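PDB 5AEB: LRA-12, which hydrolyses beta-lactam antibiotics, carbapenems among them, as a class B3 metallo-beta-lactamase with two zinc ions in its active site. Local coordinates for residues A[19-24]-A[232-237]; A[23-28]-A[241-246]; A[35-40]-A[226-231]; A[79-84]-A[166-171]. All blocks are in the same frame, centred on the assembly; numbering follows the deposited sequence.

Contact 1 of 4, residues A[19-24]-A[232-237]. With SO4 (sulfate ion), chain E.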
loop_
_atom_site.group_PDB
_atom_site.type_symbol
_atom_site.label_atom_id
_atom_site.label_comp_id
_atom_site.label_asym_id
_atom_site.label_seq_id
_atom_site.Cartn_x
_atom_site.Cartn_y
_atom_site.Cartn_z
ATOM N N LYS A 19 16.320 -4.072 2.112
ATOM C CA LYS A 19 17.330 -3.016 2.077
ATOM C C LYS A 19 16.831 -1.672 2.672
ATOM O O LYS A 19 15.850 -1.125 2.202
ATOM C CB LYS A 19 17.799 -2.847 0.632
ATOM C CG LYS A 19 18.937 -1.861 0.427
ATOM C CD LYS A 19 19.579 -2.091 -0.924
ATOM C CE LYS A 19 20.815 -1.210 -1.097
ATOM N NZ LYS A 19 20.439 0.161 -1.541
ATOM N N PRO A 20 17.491 -1.147 3.722
ATOM C CA PRO A 20 17.031 0.148 4.280
ATOM C C PRO A 20 17.167 1.316 3.310
ATOM O O PRO A 20 18.063 1.331 2.463
ATOM C CB PRO A 20 17.962 0.381 5.488
ATOM C CG PRO A 20 19.104 -0.588 5.315
ATOM C CD PRO A 20 18.535 -1.768 4.570
ATOM N N TYR A 21 16.283 2.292 3.448
ATOM C CA TYR A 21 16.286 3.454 2.590
ATOM C C TYR A 21 15.987 4.671 3.448
ATOM O O TYR A 21 15.156 4.614 4.350
ATOM C CB TYR A 21 15.233 3.320 1.483
ATOM C CG TYR A 21 15.272 4.471 0.512
ATOM C CD1 TYR A 21 16.221 4.503 -0.508
ATOM C CD2 TYR A 21 14.385 5.550 0.633
ATOM C CE1 TYR A 21 16.275 5.558 -1.391
ATOM C CE2 TYR A 21 14.437 6.620 -0.255
ATOM C CZ TYR A 21 15.385 6.608 -1.262
ATOM O OH TYR A 21 15.466 7.648 -2.142
ATOM N N ARG A 22 16.649 5.779 3.153
ATOM C CA ARG A 22 16.503 6.971 3.944
ATOM C C ARG A 22 15.097 7.565 3.763
ATOM O O ARG A 22 14.697 7.860 2.630
ATOM C CB ARG A 22 17.571 7.978 3.532
ATOM C CG ARG A 22 17.640 9.172 4.440
ATOM C CD ARG A 22 18.702 10.148 3.972
ATOM N NE ARG A 22 18.716 11.275 4.884
ATOM C CZ ARG A 22 18.799 12.545 4.514
ATOM N NH1 ARG A 22 18.876 12.865 3.224
ATOM N NH2 ARG A 22 18.806 13.497 5.442
ATOM N N PRO A 23 14.346 7.733 4.879
ATOM C CA PRO A 23 12.964 8.240 4.813
ATOM C C PRO A 23 12.939 9.702 4.350
ATOM O O PRO A 23 13.899 10.437 4.587
ATOM C CB PRO A 23 12.472 8.114 6.261
ATOM C CG PRO A 23 13.717 8.212 7.093
ATOM C CD PRO A 23 14.798 7.538 6.273
ATOM N N PHE A 24 11.882 10.092 3.643
ATOM C CA PHE A 24 11.749 11.447 3.098
ATOM C C PHE A 24 10.314 11.912 2.983
ATOM O O PHE A 24 9.370 11.100 2.929
ATOM C CB PHE A 24 12.459 11.585 1.733
ATOM C CG PHE A 24 11.809 10.827 0.598
ATOM C CD1 PHE A 24 12.019 9.450 0.438
ATOM C CD2 PHE A 24 11.044 11.498 -0.360
ATOM C CE1 PHE A 24 11.437 8.750 -0.627
ATOM C CE2 PHE A 24 10.445 10.805 -1.409
ATOM C CZ PHE A 24 10.646 9.428 -1.552
ATOM N N SER A 232 8.580 4.168 -10.175
ATOM C CA SER A 232 9.967 4.619 -10.448
ATOM C C SER A 232 10.472 5.593 -9.385
ATOM O O SER A 232 11.028 6.635 -9.727
ATOM C CB SER A 232 10.043 5.339 -11.787
ATOM O OG SER A 232 9.785 4.454 -12.838
ATOM N N MET A 233 10.259 5.293 -8.104
ATOM C CA MET A 233 10.586 6.269 -7.062
ATOM C C MET A 233 12.067 6.708 -7.084
ATOM O O MET A 233 12.380 7.876 -6.880
ATOM C CB MET A 233 10.208 5.747 -5.681
ATOM C CG MET A 233 10.449 6.772 -4.580
ATOM S SD MET A 233 10.215 5.959 -2.996
ATOM C CE MET A 233 11.867 5.385 -2.621
ATOM N N HIS A 234 12.947 5.760 -7.369
ATOM C CA HIS A 234 14.368 6.024 -7.407
ATOM C C HIS A 234 14.867 6.816 -8.580
ATOM O O HIS A 234 16.001 7.275 -8.545
ATOM C CB HIS A 234 15.130 4.733 -7.230
ATOM C CG HIS A 234 14.785 4.048 -5.962
ATOM N ND1 HIS A 234 15.091 4.568 -4.761
ATOM C CD2 HIS A 234 14.065 2.899 -5.723
ATOM C CE1 HIS A 234 14.646 3.759 -3.804
ATOM N NE2 HIS A 234 14.015 2.735 -4.394
ATOM N N SER A 235 14.028 7.001 -9.599
ATOM C CA SER A 235 14.271 7.991 -10.667
ATOM C C SER A 235 13.776 9.379 -10.294
ATOM O O SER A 235 14.219 10.366 -10.838
ATOM C CB SER A 235 13.569 7.577 -11.955
ATOM O OG SER A 235 14.063 6.322 -12.380
ATOM N N LYS A 236 12.831 9.462 -9.382
ATOM C CA LYS A 236 12.198 10.731 -9.079
ATOM C C LYS A 236 12.841 11.383 -7.862
ATOM O O LYS A 236 12.733 12.578 -7.675
ATOM C CB LYS A 236 10.704 10.503 -8.859
ATOM C CG LYS A 236 9.994 10.048 -10.127
ATOM C CD LYS A 236 8.624 9.439 -9.836
ATOM C CE LYS A 236 7.848 9.194 -11.135
ATOM N NZ LYS A 236 6.533 8.510 -10.859
ATOM N N HIS A 237 13.521 10.585 -7.043
ATOM C CA HIS A 237 14.096 11.073 -5.800
ATOM C C HIS A 237 15.322 10.312 -5.401
ATOM O O HIS A 237 15.313 9.083 -5.388
ATOM C CB HIS A 237 13.058 11.013 -4.686
ATOM C CG HIS A 237 13.595 11.372 -3.328
ATOM N ND1 HIS A 237 14.234 10.486 -2.545
ATOM C CD2 HIS A 237 13.553 12.558 -2.617
ATOM C CE1 HIS A 237 14.587 11.079 -1.393
ATOM N NE2 HIS A 237 14.171 12.346 -1.438
HETATM S S SO4 E . 15.686 14.312 1.376
HETATM O O1 SO4 E . 14.830 14.559 0.183
HETATM O O2 SO4 E . 16.387 13.001 1.241
HETATM O O3 SO4 E . 14.822 14.336 2.587
HETATM O O4 SO4 E . 16.669 15.421 1.505
#

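Contact 2 of 4, residues A[23-28]-A[241-246]. With SO4 (sulfate ion), chain E; SO4 (sulfate ion), chain F.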
loop_
_atom_site.group_PDB
_atom_site.type_symbol
_atom_site.label_atom_id
_atom_site.label_comp_id
_atom_site.label_asym_id
_atom_site.label_seq_id
_atom_site.Cartn_x
_atom_site.Cartn_y
_atom_site.Cartn_z
ATOM N N PRO A 23 14.346 7.733 4.879
ATOM C CA PRO A 23 12.964 8.240 4.813
ATOM C C PRO A 23 12.939 9.702 4.350
ATOM O O PRO A 23 13.899 10.437 4.587
ATOM C CB PRO A 23 12.472 8.114 6.261
ATOM C CG PRO A 23 13.717 8.212 7.093
ATOM C CD PRO A 23 14.798 7.538 6.273
ATOM N N PHE A 24 11.882 10.092 3.643
ATOM C CA PHE A 24 11.749 11.447 3.098
ATOM C C PHE A 24 10.314 11.912 2.983
ATOM O O PHE A 24 9.370 11.100 2.929
ATOM C CB PHE A 24 12.459 11.585 1.733
ATOM C CG PHE A 24 11.809 10.827 0.598
ATOM C CD1 PHE A 24 12.019 9.450 0.438
ATOM C CD2 PHE A 24 11.044 11.498 -0.360
ATOM C CE1 PHE A 24 11.437 8.750 -0.627
ATOM C CE2 PHE A 24 10.445 10.805 -1.409
ATOM C CZ PHE A 24 10.646 9.428 -1.552
ATOM N N ARG A 25 10.171 13.226 2.923
ATOM C CA ARG A 25 8.914 13.882 2.654
ATOM C C ARG A 25 8.670 13.903 1.125
ATOM O O ARG A 25 9.486 14.390 0.353
ATOM C CB ARG A 25 8.988 15.308 3.221
ATOM C CG ARG A 25 7.680 16.077 3.278
ATOM C CD ARG A 25 7.934 17.492 3.815
ATOM N NE ARG A 25 6.681 18.250 3.832
ATOM C CZ ARG A 25 6.578 19.584 3.766
ATOM N NH1 ARG A 25 7.664 20.339 3.672
ATOM N NH2 ARG A 25 5.369 20.162 3.780
ATOM N N ILE A 26 7.536 13.341 0.717
ATOM C CA ILE A 26 7.106 13.364 -0.649
ATOM C C ILE A 26 6.376 14.693 -0.923
ATOM O O ILE A 26 6.747 15.426 -1.839
ATOM C CB ILE A 26 6.180 12.148 -0.951
ATOM C CG1 ILE A 26 6.948 10.822 -0.729
ATOM C CG2 ILE A 26 5.613 12.227 -2.360
ATOM C CD1 ILE A 26 6.053 9.676 -0.287
ATOM N N ALA A 27 5.346 14.989 -0.127
ATOM C CA ALA A 27 4.461 16.133 -0.399
ATOM C C ALA A 27 3.583 16.436 0.817
ATOM O O ALA A 27 2.980 15.538 1.367
ATOM C CB ALA A 27 3.596 15.846 -1.621
ATOM N N GLY A 28 3.529 17.694 1.248
ATOM C CA GLY A 28 2.682 18.062 2.378
ATOM C C GLY A 28 3.019 17.227 3.610
ATOM O O GLY A 28 4.181 17.111 3.986
ATOM N N ASP A 241 17.823 15.013 -1.883
ATOM C CA ASP A 241 17.196 15.932 -2.841
ATOM C C ASP A 241 16.566 17.125 -2.142
ATOM O O ASP A 241 16.511 18.227 -2.695
ATOM C CB ASP A 241 16.090 15.240 -3.658
ATOM C CG ASP A 241 16.626 14.406 -4.811
ATOM O OD1 ASP A 241 17.852 14.276 -4.957
ATOM O OD2 ASP A 241 15.797 13.860 -5.568
ATOM N N GLY A 242 16.072 16.902 -0.931
ATOM C CA GLY A 242 15.237 17.899 -0.286
ATOM C C GLY A 242 13.823 17.822 -0.827
ATOM O O GLY A 242 13.515 16.986 -1.686
ATOM N N TYR A 243 12.966 18.699 -0.318
ATOM C CA TYR A 243 11.548 18.741 -0.659
ATOM C C TYR A 243 11.271 19.096 -2.134
ATOM O O TYR A 243 11.654 20.157 -2.605
ATOM C CB TYR A 243 10.851 19.728 0.273
ATOM C CG TYR A 243 9.351 19.691 0.203
ATOM C CD1 TYR A 243 8.665 18.517 0.460
ATOM C CD2 TYR A 243 8.616 20.842 -0.103
ATOM C CE1 TYR A 243 7.291 18.474 0.408
ATOM C CE2 TYR A 243 7.234 20.811 -0.165
ATOM C CZ TYR A 243 6.582 19.615 0.099
ATOM O OH TYR A 243 5.225 19.540 0.060
ATOM N N ASN A 244 10.605 18.196 -2.855
ATOM C CA ASN A 244 10.216 18.458 -4.236
ATOM C C ASN A 244 9.013 17.644 -4.699
ATOM O O ASN A 244 9.193 16.657 -5.416
ATOM C CB ASN A 244 11.375 18.188 -5.196
ATOM C CG ASN A 244 11.136 18.788 -6.584
ATOM O OD1 ASN A 244 10.307 19.695 -6.762
ATOM N ND2 ASN A 244 11.877 18.294 -7.572
ATOM N N PRO A 245 7.788 18.073 -4.322
ATOM C CA PRO A 245 6.539 17.388 -4.717
ATOM C C PRO A 245 6.404 17.195 -6.233
ATOM O O PRO A 245 5.789 16.207 -6.706
ATOM C CB PRO A 245 5.432 18.334 -4.240
ATOM C CG PRO A 245 6.072 19.316 -3.327
ATOM C CD PRO A 245 7.553 19.288 -3.512
ATOM N N LYS A 246 6.968 18.121 -7.003
ATOM C CA LYS A 246 6.753 18.091 -8.457
ATOM C C LYS A 246 7.391 16.887 -9.172
ATOM O O LYS A 246 6.870 16.431 -10.201
ATOM C CB LYS A 246 7.095 19.443 -9.096
ATOM C CG LYS A 246 6.104 20.523 -8.636
ATOM C CD LYS A 246 6.549 21.917 -9.001
ATOM C CE LYS A 246 5.606 22.954 -8.422
ATOM N NZ LYS A 246 6.019 24.305 -8.935
HETATM S S SO4 E . 15.686 14.312 1.376
HETATM O O1 SO4 E . 14.830 14.559 0.183
HETATM O O2 SO4 E . 16.387 13.001 1.241
HETATM O O3 SO4 E . 14.822 14.336 2.587
HETATM O O4 SO4 E . 16.669 15.421 1.505
HETATM S S SO4 F . 6.553 23.841 3.767
HETATM O O1 SO4 F . 6.002 25.014 3.047
HETATM O O2 SO4 F . 5.538 23.405 4.770
HETATM O O3 SO4 F . 7.836 24.205 4.423
HETATM O O4 SO4 F . 6.863 22.776 2.779
#

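Contact 3 of 4, residues A[35-40]-A[226-231]. With ZN (zinc ion), chain C.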
loop_
_atom_site.group_PDB
_atom_site.type_symbol
_atom_site.label_atom_id
_atom_site.label_comp_id
_atom_site.label_asym_id
_atom_site.label_seq_id
_atom_site.Cartn_x
_atom_site.Cartn_y
_atom_site.Cartn_z
ATOM N N THR A 35 11.131 0.484 2.829
ATOM C CA THR A 35 12.427 -0.023 2.446
ATOM C C THR A 35 12.759 0.470 1.052
ATOM O O THR A 35 12.062 1.307 0.493
ATOM C CB THR A 35 12.512 -1.569 2.516
ATOM O OG1 THR A 35 11.717 -2.175 1.483
ATOM C CG2 THR A 35 12.112 -2.062 3.886
ATOM N N TYR A 36 13.845 -0.037 0.500
ATOM C CA TYR A 36 14.274 0.402 -0.797
ATOM C C TYR A 36 13.184 0.101 -1.851
ATOM O O TYR A 36 12.984 0.927 -2.742
ATOM C CB TYR A 36 15.638 -0.193 -1.168
ATOM C CG TYR A 36 16.196 0.394 -2.442
ATOM C CD1 TYR A 36 15.853 -0.158 -3.674
ATOM C CD2 TYR A 36 17.065 1.503 -2.423
ATOM C CE1 TYR A 36 16.333 0.362 -4.857
ATOM C CE2 TYR A 36 17.565 2.033 -3.614
ATOM C CZ TYR A 36 17.187 1.459 -4.828
ATOM O OH TYR A 36 17.628 1.938 -6.039
ATOM N N ASP A 37 12.485 -1.032 -1.726
ATOM C CA ASP A 37 11.334 -1.383 -2.604
ATOM C C ASP A 37 9.943 -1.556 -1.941
ATOM O O ASP A 37 8.934 -1.394 -2.610
ATOM C CB ASP A 37 11.622 -2.608 -3.485
ATOM C CG ASP A 37 10.654 -2.715 -4.683
ATOM O OD1 ASP A 37 10.538 -1.766 -5.497
ATOM O OD2 ASP A 37 9.999 -3.755 -4.823
ATOM N N LEU A 38 9.868 -1.893 -0.652
ATOM C CA LEU A 38 8.545 -2.017 -0.005
ATOM C C LEU A 38 8.094 -0.676 0.551
ATOM O O LEU A 38 8.650 -0.157 1.507
ATOM C CB LEU A 38 8.506 -3.143 1.034
ATOM C CG LEU A 38 9.065 -4.464 0.486
ATOM C CD1 LEU A 38 8.977 -5.582 1.518
ATOM C CD2 LEU A 38 8.303 -4.854 -0.780
ATOM N N ALA A 39 7.082 -0.106 -0.086
ATOM C CA ALA A 39 6.698 1.284 0.165
ATOM C C ALA A 39 5.776 1.356 1.353
ATOM O O ALA A 39 4.741 0.670 1.411
ATOM C CB ALA A 39 6.037 1.879 -1.061
ATOM N N CYS A 40 6.182 2.161 2.325
ATOM C CA CYS A 40 5.386 2.444 3.511
ATOM C C CYS A 40 5.325 3.949 3.641
ATOM O O CYS A 40 6.307 4.660 3.330
ATOM C CB CYS A 40 6.051 1.859 4.748
ATOM S SG CYS A 40 6.391 0.104 4.537
ATOM N N SER A 226 2.537 0.627 -4.078
ATOM C CA SER A 226 2.931 -0.289 -3.026
ATOM C C SER A 226 4.418 -0.705 -3.107
ATOM O O SER A 226 5.022 -1.032 -2.099
ATOM C CB SER A 226 2.026 -1.513 -3.048
ATOM O OG SER A 226 0.723 -1.152 -2.533
ATOM N N HIS A 227 4.987 -0.680 -4.305
ATOM C CA HIS A 227 6.428 -0.940 -4.495
ATOM C C HIS A 227 7.078 0.283 -5.088
ATOM O O HIS A 227 6.522 0.881 -6.010
ATOM C CB HIS A 227 6.655 -2.158 -5.408
ATOM C CG HIS A 227 6.322 -3.481 -4.752
ATOM N ND1 HIS A 227 7.267 -4.303 -4.240
ATOM C CD2 HIS A 227 5.102 -4.118 -4.557
ATOM C CE1 HIS A 227 6.657 -5.384 -3.678
ATOM N NE2 HIS A 227 5.341 -5.279 -3.896
ATOM N N ALA A 228 8.277 0.644 -4.609
ATOM C CA ALA A 228 8.958 1.828 -5.116
ATOM C C ALA A 228 9.137 1.724 -6.633
ATOM O O ALA A 228 8.909 2.693 -7.360
ATOM C CB ALA A 228 10.285 2.053 -4.420
ATOM N N SER A 229 9.491 0.535 -7.109
ATOM C CA SER A 229 9.773 0.361 -8.511
ATOM C C SER A 229 8.535 0.666 -9.353
ATOM O O SER A 229 8.680 1.154 -10.462
ATOM C CB SER A 229 10.325 -1.039 -8.810
ATOM O OG SER A 229 9.380 -2.034 -8.438
ATOM N N GLN A 230 7.325 0.413 -8.817
ATOM C CA GLN A 230 6.116 0.599 -9.633
ATOM C C GLN A 230 5.795 2.042 -9.994
ATOM O O GLN A 230 5.120 2.272 -10.967
ATOM C CB GLN A 230 4.890 -0.075 -9.027
ATOM C CG GLN A 230 5.064 -1.563 -8.826
ATOM C CD GLN A 230 3.990 -2.157 -7.918
ATOM O OE1 GLN A 230 3.537 -1.532 -6.911
ATOM N NE2 GLN A 230 3.573 -3.350 -8.251
ATOM N N PHE A 231 6.280 3.005 -9.223
ATOM C CA PHE A 231 6.230 4.407 -9.650
ATOM C C PHE A 231 7.594 5.011 -9.909
ATOM O O PHE A 231 7.734 6.229 -9.853
ATOM C CB PHE A 231 5.426 5.305 -8.679
ATOM C CG PHE A 231 5.961 5.380 -7.263
ATOM C CD1 PHE A 231 5.899 4.290 -6.407
ATOM C CD2 PHE A 231 6.410 6.584 -6.751
ATOM C CE1 PHE A 231 6.326 4.394 -5.085
ATOM C CE2 PHE A 231 6.862 6.700 -5.444
ATOM C CZ PHE A 231 6.811 5.602 -4.601
HETATM ZN ZN ZN C . 3.800 -6.367 -3.145
HETATM O O HOH W 1 2.836 -6.205 -4.758
HETATM O O HOH W 2 2.604 -7.876 -3.222
#

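Contact 4 of 4, residues A[79-84]-A[166-171]. With ZN (zinc ion), chain D.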
loop_
_atom_site.group_PDB
_atom_site.type_symbol
_atom_site.label_atom_id
_atom_site.label_comp_id
_atom_site.label_asym_id
_atom_site.label_seq_id
_atom_site.Cartn_x
_atom_site.Cartn_y
_atom_site.Cartn_z
ATOM N N ILE A 79 -3.677 5.345 13.396
ATOM C CA ILE A 79 -4.332 4.564 12.349
ATOM C C ILE A 79 -3.284 3.814 11.510
ATOM O O ILE A 79 -2.215 4.351 11.200
ATOM C CB ILE A 79 -5.260 5.417 11.452
ATOM C CG1 ILE A 79 -6.331 6.125 12.311
ATOM C CG2 ILE A 79 -5.893 4.545 10.356
ATOM C CD1 ILE A 79 -7.316 6.990 11.536
ATOM N N LEU A 80 -3.593 2.548 11.244
ATOM C CA LEU A 80 -2.838 1.668 10.364
ATOM C C LEU A 80 -3.722 1.282 9.181
ATOM O O LEU A 80 -4.869 0.829 9.363
ATOM C CB LEU A 80 -2.416 0.385 11.125
ATOM C CG LEU A 80 -1.622 0.610 12.425
ATOM C CD1 LEU A 80 -1.439 -0.694 13.179
ATOM C CD2 LEU A 80 -0.279 1.292 12.145
ATOM N N LEU A 81 -3.180 1.452 7.982
ATOM C CA LEU A 81 -3.834 1.044 6.747
ATOM C C LEU A 81 -2.934 0.123 5.910
ATOM O O LEU A 81 -1.715 0.099 6.106
ATOM C CB LEU A 81 -4.208 2.279 5.927
ATOM C CG LEU A 81 -5.074 3.345 6.615
ATOM C CD1 LEU A 81 -5.152 4.606 5.762
ATOM C CD2 LEU A 81 -6.464 2.783 6.884
ATOM N N THR A 82 -3.538 -0.609 4.975
ATOM C CA THR A 82 -2.769 -1.321 3.970
ATOM C C THR A 82 -3.460 -1.256 2.622
ATOM O O THR A 82 -4.680 -1.188 2.558
ATOM C CB THR A 82 -2.478 -2.810 4.345
ATOM O OG1 THR A 82 -1.634 -3.436 3.340
ATOM C CG2 THR A 82 -3.793 -3.631 4.457
ATOM N N THR A 83 -2.680 -1.298 1.547
ATOM C CA THR A 83 -3.252 -1.363 0.203
ATOM C C THR A 83 -3.568 -2.796 -0.279
ATOM O O THR A 83 -4.149 -2.978 -1.372
ATOM C CB THR A 83 -2.294 -0.705 -0.782
ATOM O OG1 THR A 83 -0.995 -1.303 -0.616
ATOM C CG2 THR A 83 -2.205 0.822 -0.469
ATOM N N GLN A 84 -3.225 -3.805 0.527
ATOM C CA GLN A 84 -2.984 -5.111 -0.042
ATOM C C GLN A 84 -2.653 -6.116 1.053
ATOM O O GLN A 84 -1.614 -5.962 1.702
ATOM C CB GLN A 84 -1.663 -4.967 -0.872
ATOM C CG GLN A 84 -1.680 -5.619 -2.174
ATOM C CD GLN A 84 -0.298 -5.824 -2.703
ATOM O OE1 GLN A 84 0.288 -6.917 -2.502
ATOM N NE2 GLN A 84 0.244 -4.788 -3.429
ATOM N N CYS A 166 -6.675 -2.127 -2.466
ATOM C CA CYS A 166 -7.317 -0.814 -2.438
ATOM C C CYS A 166 -6.298 0.303 -2.551
ATOM O O CYS A 166 -5.106 0.108 -2.321
ATOM C CB CYS A 166 -8.124 -0.652 -1.129
ATOM S SG CYS A 166 -7.068 -0.793 0.337
ATOM N N SER A 167 -6.784 1.479 -2.909
ATOM C CA SER A 167 -5.953 2.660 -2.984
ATOM C C SER A 167 -6.572 3.708 -2.028
ATOM O O SER A 167 -7.730 3.558 -1.599
ATOM C CB SER A 167 -5.964 3.166 -4.427
ATOM O OG SER A 167 -5.363 2.216 -5.301
ATOM N N PHE A 168 -5.807 4.746 -1.732
ATOM C CA PHE A 168 -6.256 5.854 -0.924
ATOM C C PHE A 168 -6.011 7.156 -1.669
ATOM O O PHE A 168 -4.934 7.405 -2.198
ATOM C CB PHE A 168 -5.583 5.896 0.461
ATOM C CG PHE A 168 -5.730 4.626 1.229
ATOM C CD1 PHE A 168 -6.854 4.400 2.007
ATOM C CD2 PHE A 168 -4.767 3.630 1.127
ATOM C CE1 PHE A 168 -7.008 3.197 2.703
ATOM C CE2 PHE A 168 -4.902 2.444 1.811
ATOM C CZ PHE A 168 -6.039 2.219 2.586
ATOM N N LEU A 169 -7.054 7.961 -1.708
ATOM C CA LEU A 169 -7.054 9.265 -2.333
ATOM C C LEU A 169 -7.276 10.316 -1.233
ATOM O O LEU A 169 -8.239 10.217 -0.436
ATOM C CB LEU A 169 -8.202 9.308 -3.346
ATOM C CG LEU A 169 -8.432 10.495 -4.278
ATOM C CD1 LEU A 169 -7.251 10.588 -5.244
ATOM C CD2 LEU A 169 -9.759 10.200 -5.024
ATOM N N PHE A 170 -6.364 11.290 -1.161
ATOM C CA PHE A 170 -6.452 12.362 -0.158
ATOM C C PHE A 170 -5.679 13.606 -0.565
ATOM O O PHE A 170 -4.698 13.525 -1.323
ATOM C CB PHE A 170 -5.966 11.904 1.232
ATOM C CG PHE A 170 -4.482 11.721 1.324
ATOM C CD1 PHE A 170 -3.864 10.596 0.747
ATOM C CD2 PHE A 170 -3.688 12.668 1.980
ATOM C CE1 PHE A 170 -2.484 10.427 0.799
ATOM C CE2 PHE A 170 -2.304 12.488 2.065
ATOM C CZ PHE A 170 -1.699 11.381 1.471
ATOM N N ASP A 171 -6.145 14.744 -0.045
ATOM C CA ASP A 171 -5.461 16.018 -0.184
ATOM C C ASP A 171 -4.506 16.309 0.977
ATOM O O ASP A 171 -4.849 16.066 2.126
ATOM C CB ASP A 171 -6.494 17.139 -0.291
ATOM C CG ASP A 171 -7.286 17.054 -1.556
ATOM O OD1 ASP A 171 -6.697 16.667 -2.587
ATOM O OD2 ASP A 171 -8.486 17.376 -1.550
HETATM ZN ZN ZN D . 0.806 -8.327 -3.511
HETATM O O HOH W 2 2.604 -7.876 -3.222
#

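Contact 1 of 4, residues A[19-24]-A[232-237]
His237 is gripped on three sides: a phenyl ring over one face, a tyrosine hydroxyl at one nitrogen and a sulfate at the other. Its imidazole lies face to face with the ring of Phe24, the His237 and Phe24 centroids 3.6 Å apart and the planes at 11°. At one edge, His237 ND1 shares a hydrogen bond with Tyr21 OH (3.1 Å); either atom may be the donor. At the other edge, His237 NE2 donates to O1 of a sulfate, probably from the crystallisation liquor (2.8 Å). Both ring nitrogens have partners here, which, with the stack, would hold the ring's rotation in the crystal. Met233 turns at its last torsion (chi3 91°). This bend brings Met233 CE over a face of the Tyr21 ring, a CH-pi contact 4.1 Å from its centroid. Met233 SD stays at the edge of Phe24, 3.8 Å from Phe24 CZ, a Met-aromatic contact. His234 turns an edge toward the face of Tyr21 in an offset edge-to-face pair, with planes at 73°. Its NE2 is bonded to the carbonyl of Tyr36. The contact joins the N-terminal approach to strand 24-27 with the short helix 233-236, and Tyr32 of strand 30-32 packs against Tyr21, Phe24 and Met233.

Contact 2 of 4, residues A[23-28]-A[241-246]
Tyr243 packs against Arg25 where the loop 241-246 runs past the edge strand 24-27, close to a classic beta bulge at Ile26 and Ala27 opposite Leu30. The loop begins beside a sulfate: Gly242 N donates to O4 of this ion (2.9 Å), which is also bonded by Gly240 N. At Tyr243 the ring is sandwiched. Arg25 spreads its guanidinium over one face, with Arg25 CZ 3.9 Å from the Tyr243 centroid and the planes 12° apart, a stacked cation-pi pair. Pro245 CD sits over the opposite face. The extended Arg25 chain lays its CD alongside the ring, 3.6 Å from Tyr243 CD1. A second sulfate takes a bond from Arg25 NH1 to its O4 (2.7 Å). At the ring's far end, Tyr243 OH accepts from Gly28 N (2.8 Å, N-H...O 173°) and is also bonded to Asp174. After Asn244, Pro245 comes up to the bulge. Pro245 CA meets Ile26 O in a CA-H...O contact, and Pro245 CB packs on Ala27 CB at 4.1 Å. The guanidinium is held flat from within segment 23-28: Arg25 NE donates to Gly28 O (2.8 Å), exactly in the guanidinium plane and on a lone pair of that carbonyl.

Contact 3 of 4, residues A[35-40]-A[226-231]
His227 carries one of the zinc ions and is hydrogen-bonded at ND1 to Asp37. From His227 CB, 3.7 Å from Asp37 O, the side chain leaves beside its own backbone N (chi1 -72°), which sends the ring past the Asp37 carboxylate. His227 CG lies 3.7 Å from Asp37 OD2. His227 ND1 donates to Asp37 OD2 (2.8 Å, N-H...O 164°). The oxygen lies near the ring plane, but the N-H comes from above the carboxylate plane, 48° out of it. His227 CE1 meets the methyl CD2 of Leu38, which runs alongside, at 3.4 Å. At the tip, His227 NE2 binds zinc at 2.0 Å. Asp88, His89 and two waters complete the site. The other carboxylate oxygen, Asp37 OD1, accepts from Ser229 N (3.0 Å), nearly along its C-O axis. Backbone bonds flank the pair: Ala228 N to Asp37 O and Ala39 N to Ser226 O, around a single beta bridge of Leu38 with His227. The loop after strand 30-32 is thus joined to the loop after strand 222-225. The His-carboxylate bond orients the imidazole and leaves NE2 to the metal. Asp37 is a second-shell residue whose charge would probably make the histidine a stronger zinc ligand.

Contact 4 of 4, residues A[79-84]-A[166-171]
Phe168 meets Leu81 and Thr83 with different parts of its ring. The methyl CD1 of Leu81 rests over one face, offset toward the rim, 4.1 Å from the Phe168 ring centroid in a CH-pi contact. Leu81 CB touches Phe168 CZ (3.8 Å). Thr83 CG2 comes to the edge instead, 3.9 Å from Phe168 CE2. Phe168 has CG anti to its carbonyl carbon (chi1 -55°), which sets the ring edge beside Thr82 O and Thr83 CG2. Cys166 sets its SG 3.3 Å from Thr82 O. One backbone bond ties the segments: Cys166 N donates to Thr83 O (2.9 Å). The next shell fixes the threonines. Thr82 OG1 and Thr83 N are bonded to Asn53, and Thr83 OG1 to Ser226. These bonds are consistent with a fixed backbone just before Gln84, whose OE1 binds the zinc ion at 1.8 Å. His86, His161 and a water complete that site. In this enzyme a glutamine thus fills a zinc-ligand position taken by histidine in most metallo-beta-lactamases. The contact joins the end of strand 77-81, from the seven-stranded sheet, to the start of strand 166-173 in the five-stranded sheet, with Leu153 and Met155 of strand 151-157 packed alongside.

The four contacts tie early parts of the chain to later ones, and they nest. Contact 4 lies inside the loop closed by contact 3, which lies inside those closed by contacts 1 and 2. Contacts 1 and 2 start from the same run into edge strand 24-27, have centres about 11 Å apart and share a sulfate. Contact 1 leads on to contact 3, about 8 Å away between centres, through Tyr36 and His234. Contact 3 touches contact 4 through Ser226 and Thr83, and one water bound to both zinc ions belongs to both. Contacts 3 and 4 each bring one ligand to the dinuclear site at the edge of the two-sheet sandwich, while contacts 1 and 2 lie farther out, at edge strand 24-27.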